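Local coordinates for RegF protein (Neisseria gonorrhoeae, PDB 4HOJ) that binds glutathione and calcium ions and, as a stringent starvation protein A homologue of the glutathione S-transferase superfamily, probably serves in the stress response, at residues Cys12-Arg17 against His106-Glu111; Tyr23-Asp28 against Tyr71-Phe76; Glu125-Gly130 against Tyr166-Gly171. All blocks are in the same frame, centred on the assembly; numbering follows the deposited sequence.

Contact 1 (Cys12-Arg17 against His106-Glu111); sequences CPFSHR and HVQVLE. With GSH (glutathione), chain C.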
# COMPACT_ATOMS: atom_id res chain seq x y z
N CYS A 12 16.23 6.65 10.85
CA CYS A 12 15.41 5.98 9.86
C CYS A 12 14.30 6.92 9.35
O CYS A 12 13.46 7.34 10.16
CB CYS A 12 14.78 4.75 10.54
SG CYS A 12 13.55 3.91 9.53
N PRO A 13 14.26 7.16 8.04
CA PRO A 13 13.21 8.08 7.54
C PRO A 13 11.81 7.52 7.73
O PRO A 13 10.85 8.30 7.81
CB PRO A 13 13.59 8.31 6.05
CG PRO A 13 14.45 7.06 5.68
CD PRO A 13 15.22 6.73 6.99
N PHE A 14 11.66 6.20 7.73
CA PHE A 14 10.33 5.59 7.86
C PHE A 14 9.86 5.69 9.27
O PHE A 14 8.70 6.04 9.51
CB PHE A 14 10.37 4.14 7.35
CG PHE A 14 10.81 4.06 5.91
CD1 PHE A 14 9.93 4.42 4.91
CD2 PHE A 14 12.08 3.70 5.58
CE1 PHE A 14 10.30 4.37 3.59
CE2 PHE A 14 12.50 3.69 4.25
CZ PHE A 14 11.60 4.03 3.24
N SER A 15 10.77 5.54 10.24
CA SER A 15 10.45 5.81 11.66
C SER A 15 10.13 7.30 11.90
O SER A 15 9.27 7.64 12.71
CB SER A 15 11.66 5.42 12.57
OG SER A 15 11.92 3.99 12.47
N HIS A 16 10.86 8.15 11.19
CA HIS A 16 10.67 9.59 11.28
C HIS A 16 9.21 9.95 10.91
O HIS A 16 8.57 10.77 11.58
CB HIS A 16 11.70 10.23 10.37
CG HIS A 16 11.81 11.71 10.51
ND1 HIS A 16 12.69 12.42 9.73
CD2 HIS A 16 11.12 12.62 11.26
CE1 HIS A 16 12.59 13.71 10.03
NE2 HIS A 16 11.63 13.87 10.95
N ARG A 17 8.64 9.26 9.91
CA ARG A 17 7.25 9.56 9.53
C ARG A 17 6.35 9.32 10.72
O ARG A 17 5.44 10.13 11.01
CB ARG A 17 6.73 8.63 8.40
CG ARG A 17 7.42 8.72 7.09
CD ARG A 17 6.86 7.63 6.17
NE ARG A 17 7.20 7.87 4.77
CZ ARG A 17 6.99 6.94 3.83
NH1 ARG A 17 6.63 5.68 4.15
NH2 ARG A 17 7.22 7.29 2.58
N HIS A 106 13.87 4.20 -3.87
CA HIS A 106 15.25 4.73 -3.98
C HIS A 106 15.82 5.09 -2.62
O HIS A 106 17.02 4.87 -2.38
CB HIS A 106 15.29 5.95 -4.91
CG HIS A 106 14.78 5.64 -6.29
ND1 HIS A 106 15.45 4.79 -7.16
CD2 HIS A 106 13.67 6.06 -6.94
CE1 HIS A 106 14.74 4.68 -8.27
NE2 HIS A 106 13.66 5.44 -8.17
N VAL A 107 14.97 5.62 -1.73
CA VAL A 107 15.40 5.90 -0.35
C VAL A 107 15.90 4.61 0.30
O VAL A 107 16.93 4.62 0.96
CB VAL A 107 14.23 6.51 0.44
CG1 VAL A 107 14.56 6.53 1.98
CG2 VAL A 107 13.92 7.89 -0.12
N GLN A 108 15.20 3.49 0.09
CA GLN A 108 15.70 2.25 0.69
C GLN A 108 17.08 1.85 0.21
O GLN A 108 17.86 1.26 0.97
CB GLN A 108 14.70 1.09 0.47
CG GLN A 108 13.38 1.34 1.25
CD GLN A 108 12.34 0.25 1.03
OE1 GLN A 108 12.58 -0.92 1.35
NE2 GLN A 108 11.22 0.61 0.42
N VAL A 109 17.35 2.12 -1.08
CA VAL A 109 18.69 1.84 -1.62
C VAL A 109 19.77 2.72 -0.95
O VAL A 109 20.81 2.24 -0.56
CB VAL A 109 18.74 2.04 -3.16
CG1 VAL A 109 20.17 1.81 -3.68
CG2 VAL A 109 17.78 1.09 -3.89
N LEU A 110 19.47 4.01 -0.75
CA LEU A 110 20.40 4.92 -0.10
C LEU A 110 20.59 4.52 1.34
O LEU A 110 21.64 4.80 1.91
CB LEU A 110 19.86 6.35 -0.17
CG LEU A 110 19.82 6.93 -1.59
CD1 LEU A 110 19.52 8.40 -1.55
CD2 LEU A 110 21.18 6.71 -2.26
N GLU A 111 19.58 3.91 1.96
CA GLU A 111 19.68 3.48 3.35
C GLU A 111 20.35 2.13 3.57
O GLU A 111 20.69 1.78 4.70
CB GLU A 111 18.28 3.43 4.00
CG GLU A 111 17.59 4.82 4.25
CD GLU A 111 18.33 5.63 5.32
OE1 GLU A 111 18.79 5.06 6.29
OE2 GLU A 111 18.41 6.83 5.11
N1 GSH C . 8.52 -0.28 4.03
CA1 GSH C . 9.09 0.00 5.38
C1 GSH C . 8.28 1.04 6.07
O11 GSH C . 8.16 1.01 7.32
O12 GSH C . 7.76 1.92 5.37
CB1 GSH C . 10.58 0.35 5.29
CG1 GSH C . 11.28 0.39 6.66
CD1 GSH C . 12.78 0.38 6.49
OE1 GSH C . 13.34 0.37 5.41
N2 GSH C . 13.45 0.43 7.70
CA2 GSH C . 14.91 0.38 7.69
C2 GSH C . 15.29 -0.87 8.44
O2 GSH C . 14.78 -1.32 9.45
CB2 GSH C . 15.58 1.51 8.39
SG2 GSH C . 15.16 3.11 7.75
N3 GSH C . 16.50 -1.50 7.91
CA3 GSH C . 17.02 -2.72 8.50
C3 GSH C . 16.95 -3.79 7.45
O31 GSH C . 16.36 -3.69 6.32
O32 GSH C . 17.52 -4.86 7.76
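At the glutathione site, where the thioredoxin-like domain meets the helical domain, Pro13 and Phe14 in the first turn of helix 13-25 pack on helix 104-111. The proline ring lies against two residues one helical turn apart: its CG meets Val107 CG1 at 3.7 Å and its CD sits 3.7 Å from Glu111 CD. Val107 CG1 stands anti to its own backbone N (chi1 168°), the placement that points this branch at both Pro13 and the Phe14 ring, with Phe14 CZ 4.1 Å from it. Beside it, Gln108 CG approaches Phe14 CZ at 3.8 Å; the amide plane is nearly perpendicular to the ring, and the contact is made by the aliphatic stem. One face of the ring carries glutathione, with CB1 of the ligand above the rim. The Glu111 chain bends at chi2 (-67°), bringing its carboxylate up to the CD edge of the proline ring, while OE2 is hydrogen-bonded to Tyr166 OH. Cys12, in the N-cap position, is the residue covalently linked to glutathione in a structure of this protein. Arg17, bridged to Glu100 and bonded to Ser65, lies beside the ring. A pocket at the start of this helix, bordered by the helical domain, is characteristic of the glutathione S-transferase fold.

Contact 2 (Tyr23-Asp28 against Tyr71-Phe76); sequences YEKGMD and YIDERF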
# COMPACT_ATOMS: atom_id res chain seq x y z
N TYR A 23 3.76 13.10 17.26
CA TYR A 23 3.81 14.43 17.83
C TYR A 23 2.74 15.37 17.30
O TYR A 23 2.27 16.24 18.05
CB TYR A 23 5.21 15.01 17.68
CG TYR A 23 6.20 14.45 18.69
CD1 TYR A 23 6.12 14.84 20.01
CD2 TYR A 23 7.17 13.52 18.34
CE1 TYR A 23 7.00 14.35 20.94
CE2 TYR A 23 8.07 13.02 19.27
CZ TYR A 23 7.95 13.44 20.57
OH TYR A 23 8.79 12.99 21.57
N GLU A 24 2.27 15.14 16.07
CA GLU A 24 1.14 15.96 15.59
C GLU A 24 -0.12 15.64 16.40
O GLU A 24 -0.91 16.54 16.64
CB GLU A 24 0.85 15.72 14.08
CG GLU A 24 1.85 16.34 13.10
CD GLU A 24 1.64 17.84 12.92
OE1 GLU A 24 0.47 18.30 13.10
OE2 GLU A 24 2.59 18.56 12.62
N LYS A 25 -0.34 14.38 16.78
CA LYS A 25 -1.53 14.01 17.56
C LYS A 25 -1.41 14.39 19.01
O LYS A 25 -2.43 14.59 19.67
CB LYS A 25 -1.78 12.51 17.42
CG LYS A 25 -2.08 12.05 16.00
CD LYS A 25 -3.42 12.60 15.51
CE LYS A 25 -3.82 11.88 14.20
NZ LYS A 25 -5.26 12.12 13.81
N GLY A 26 -0.19 14.44 19.53
CA GLY A 26 -0.01 14.94 20.88
C GLY A 26 -0.43 14.03 22.03
O GLY A 26 -0.52 14.51 23.15
N MET A 27 -0.66 12.75 21.77
CA MET A 27 -1.11 11.82 22.83
C MET A 27 0.08 11.15 23.52
O MET A 27 1.23 11.39 23.14
CB MET A 27 -2.03 10.75 22.24
CG MET A 27 -3.33 11.33 21.69
SD MET A 27 -4.43 12.08 22.93
CE MET A 27 -3.87 13.78 23.03
N ASP A 28 -0.20 10.28 24.49
CA ASP A 28 0.89 9.63 25.19
C ASP A 28 1.41 8.44 24.40
O ASP A 28 0.65 7.60 23.89
CB ASP A 28 0.51 9.23 26.62
CG ASP A 28 -0.35 7.97 26.66
OD1 ASP A 28 -1.15 7.75 25.72
OD2 ASP A 28 -0.22 7.21 27.66
N TYR A 71 -3.32 3.86 11.01
CA TYR A 71 -3.87 3.44 12.29
C TYR A 71 -3.88 4.60 13.27
O TYR A 71 -4.91 4.88 13.86
CB TYR A 71 -3.10 2.22 12.85
CG TYR A 71 -3.51 1.89 14.24
CD1 TYR A 71 -4.72 1.26 14.50
CD2 TYR A 71 -2.69 2.20 15.31
CE1 TYR A 71 -5.10 0.95 15.80
CE2 TYR A 71 -3.06 1.91 16.62
CZ TYR A 71 -4.26 1.29 16.86
OH TYR A 71 -4.62 0.97 18.14
N ILE A 72 -2.75 5.28 13.42
CA ILE A 72 -2.70 6.35 14.39
C ILE A 72 -3.77 7.42 14.07
O ILE A 72 -4.43 7.95 14.97
CB ILE A 72 -1.29 6.94 14.47
CG1 ILE A 72 -0.34 5.91 15.05
CG2 ILE A 72 -1.32 8.18 15.41
CD1 ILE A 72 1.12 6.29 14.82
N ASP A 73 -3.92 7.72 12.78
CA ASP A 73 -4.87 8.75 12.39
C ASP A 73 -6.29 8.35 12.75
O ASP A 73 -7.11 9.21 13.09
CB ASP A 73 -4.77 9.00 10.88
CG ASP A 73 -5.42 10.29 10.46
OD1 ASP A 73 -5.30 11.30 11.22
OD2 ASP A 73 -6.05 10.35 9.39
N GLU A 74 -6.61 7.05 12.66
CA GLU A 74 -7.94 6.59 12.96
C GLU A 74 -8.12 6.42 14.47
O GLU A 74 -9.23 6.66 15.00
CB GLU A 74 -8.30 5.30 12.18
CG GLU A 74 -8.40 5.55 10.66
CD GLU A 74 -8.96 4.37 9.88
OE1 GLU A 74 -9.05 3.27 10.48
OE2 GLU A 74 -9.29 4.57 8.68
N ARG A 75 -7.06 6.06 15.17
CA ARG A 75 -7.10 5.74 16.59
C ARG A 75 -7.23 7.02 17.46
O ARG A 75 -7.88 7.01 18.52
CB ARG A 75 -5.84 4.96 16.92
CG ARG A 75 -5.58 4.74 18.36
CD ARG A 75 -6.39 3.60 18.89
NE ARG A 75 -5.97 3.39 20.26
CZ ARG A 75 -6.29 4.18 21.28
NH1 ARG A 75 -7.08 5.24 21.09
NH2 ARG A 75 -5.83 3.91 22.50
N PHE A 76 -6.59 8.10 17.01
CA PHE A 76 -6.65 9.40 17.68
C PHE A 76 -7.18 10.37 16.65
O PHE A 76 -6.40 10.98 15.90
CB PHE A 76 -5.24 9.85 18.08
CG PHE A 76 -4.55 8.95 19.08
CD1 PHE A 76 -5.22 8.46 20.19
CD2 PHE A 76 -3.21 8.65 18.93
CE1 PHE A 76 -4.57 7.66 21.10
CE2 PHE A 76 -2.55 7.84 19.84
CZ PHE A 76 -3.24 7.35 20.93
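Lys25, the last helical residue of 13-25, reaches across to the end of helix 65-75, its CG passing Ile72 CG2 at 4.0 Å. A bend at chi2 followed by an extended outer chain brings its ammonium to two acceptors. Lys25 NZ donates to Phe76 O at 2.6 Å, almost in line with the carbonyl bond (C=O...N angle 164°), and forms a salt bridge with Asp73 OD1 at 2.7 Å, meeting that oxygen on its anti side and 21° out of the carboxylate plane. Pro79 O is a further acceptor for NZ, and Asp73 OD1 also takes Leu81 N, so the buried charges are tied to the chain following the helix. The two helices belong to the thioredoxin-like domain, and the bonds join their C-terminal ends. Gly26, with positive phi, turns the chain out of helix 13-25. Met27 then lays its CG over the Phe76 ring, 3.6 Å from the centroid and 8° off the normal, a CH-pi contact. Its SD stands farther off, 4.9 Å from that centroid, as a more distant Met-aromatic contact. Arg75 CG covers the opposite face of the ring, so a methylene group lies over each side.

Contact 3 (Glu125-Gly130 against Tyr166-Gly171); sequences EAIGNG and YDVKLG. With CA (calcium ion), chain B.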
# COMPACT_ATOMS: atom_id res chain seq x y z
N GLU A 125 20.12 10.04 -8.14
CA GLU A 125 19.70 10.70 -9.35
C GLU A 125 18.20 10.62 -9.54
O GLU A 125 17.54 11.61 -9.88
CB GLU A 125 20.38 9.98 -10.51
CG GLU A 125 20.07 10.54 -11.88
CD GLU A 125 21.06 11.61 -12.28
OE1 GLU A 125 21.66 12.23 -11.36
OE2 GLU A 125 21.25 11.83 -13.50
N ALA A 126 17.64 9.43 -9.32
CA ALA A 126 16.20 9.26 -9.53
C ALA A 126 15.36 10.06 -8.56
O ALA A 126 14.32 10.57 -8.91
CB ALA A 126 15.81 7.77 -9.49
N ILE A 127 15.85 10.22 -7.34
CA ILE A 127 15.11 11.03 -6.38
C ILE A 127 15.13 12.49 -6.79
O ILE A 127 14.08 13.13 -6.77
CB ILE A 127 15.68 10.87 -4.96
CG1 ILE A 127 15.41 9.44 -4.44
CG2 ILE A 127 15.13 11.98 -4.02
CD1 ILE A 127 16.17 9.10 -3.14
N GLY A 128 16.28 13.00 -7.23
CA GLY A 128 16.33 14.39 -7.64
C GLY A 128 15.42 14.63 -8.83
O GLY A 128 14.72 15.64 -8.90
N ASN A 129 15.41 13.71 -9.78
CA ASN A 129 14.61 13.88 -10.98
C ASN A 129 13.12 13.83 -10.64
O ASN A 129 12.31 14.64 -11.14
CB ASN A 129 14.98 12.82 -11.99
CG ASN A 129 16.34 13.08 -12.62
OD1 ASN A 129 16.77 14.23 -12.75
ND2 ASN A 129 17.02 12.00 -13.01
N GLY A 130 12.75 12.85 -9.81
CA GLY A 130 11.38 12.67 -9.37
C GLY A 130 10.83 13.85 -8.61
O GLY A 130 9.69 14.30 -8.87
N TYR A 166 21.52 13.01 1.74
CA TYR A 166 21.58 12.12 0.60
C TYR A 166 22.32 12.69 -0.61
O TYR A 166 22.47 12.02 -1.63
CB TYR A 166 20.17 11.77 0.15
CG TYR A 166 19.36 10.86 1.09
CD1 TYR A 166 19.96 9.91 1.87
CD2 TYR A 166 17.99 10.95 1.08
CE1 TYR A 166 19.21 9.03 2.70
CE2 TYR A 166 17.21 10.07 1.90
CZ TYR A 166 17.81 9.16 2.67
OH TYR A 166 17.07 8.31 3.48
N ASP A 167 22.78 13.94 -0.52
CA ASP A 167 23.45 14.61 -1.64
C ASP A 167 22.58 14.68 -2.91
O ASP A 167 23.07 14.61 -4.03
CB ASP A 167 24.82 13.96 -1.94
CG ASP A 167 25.79 14.02 -0.74
OD1 ASP A 167 25.70 14.96 0.05
OD2 ASP A 167 26.69 13.17 -0.59
N VAL A 168 21.28 14.86 -2.69
CA VAL A 168 20.33 14.99 -3.78
C VAL A 168 20.34 16.44 -4.21
O VAL A 168 20.19 17.35 -3.39
CB VAL A 168 18.93 14.62 -3.34
CG1 VAL A 168 17.87 15.07 -4.43
CG2 VAL A 168 18.85 13.12 -3.12
N LYS A 169 20.53 16.63 -5.51
CA LYS A 169 20.54 17.95 -6.13
C LYS A 169 19.26 18.11 -6.97
O LYS A 169 18.96 17.25 -7.81
CB LYS A 169 21.80 18.08 -6.99
CG LYS A 169 22.45 16.72 -7.37
CD LYS A 169 23.89 16.88 -7.90
CE LYS A 169 24.88 17.24 -6.79
NZ LYS A 169 26.29 17.26 -7.26
N LEU A 170 18.49 19.16 -6.71
CA LEU A 170 17.27 19.43 -7.50
C LEU A 170 17.49 20.52 -8.53
O LEU A 170 18.33 21.39 -8.32
CB LEU A 170 16.12 19.90 -6.60
CG LEU A 170 15.75 19.02 -5.41
CD1 LEU A 170 14.60 19.61 -4.65
CD2 LEU A 170 15.41 17.59 -5.86
N GLY A 171 16.70 20.50 -9.60
CA GLY A 171 16.71 21.58 -10.56
C GLY A 171 16.29 22.91 -9.94
O GLY A 171 15.58 22.96 -8.93
CA CA B . 25.32 16.89 1.40
O HOH W 1 26.13 14.90 2.86
O HOH W 2 24.70 17.84 -0.69
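Apolar packing dominates where Val168 and Leu170 rest on one turn of helix 117-134. Val168 straddles the helix surface with its two methyls: CG1 comes down on Gly128 CA at 3.6 Å, and CG2 meets Ile127 CG2 at 4.0 Å, the two side chains crossing at about a right angle. With CG1 anti to the backbone N (chi1 168°), the other methyl is left to face the isoleucine. Leu170 CD2 rests on the backbone of the same glycine, 3.7 Å from Gly128 O. Backbone proximity follows from the bare glycine: the CA atoms of Gly128 and Leu170 come within 5.1 Å, and Lys169 O lies 3.9 Å from Gly128 CA, an approach made on the side where glycine has no side chain. No hydrogen bond links 125-130 to 166-171; the polar ties use flanking residues, with Arg124 NE bonded to Tyr166 O, and Thr132 OG1 to both Gly128 O and Gly171 N. Metal binding occurs on the side of Asp167, whose OD1 coordinates calcium at 2.4 Å together with two waters and Asp164 O. Segment 166-171 is part of the loop between helices 151-161 and 175-185 and passes over helix 117-134: Ile127 also touches Leu159, Leu170 reaches Leu177 and Leu178, and Tyr166 packs on helix 104-111.

From the N terminus, helix 13-25 enters two contacts: its first turn belongs to contact 1 and its last to contact 2. Contact 2 closes the shorter loop, returning at 71-76, where the C-terminal ends of helices 13-25 and 65-75 of the thioredoxin-like domain meet; that loop lies wholly within the longer one of contact 1, which ends at 106-111 and joins this domain to the helical one. Contact 3 follows in series, closing a loop within the helical domain. It abuts contact 1, through Glu111 with Tyr166 and His106 with Ala126 and Ile127, whereas contacts 2 and 3 lie on opposite sides of the chain's centre, their own centres 32 Å apart.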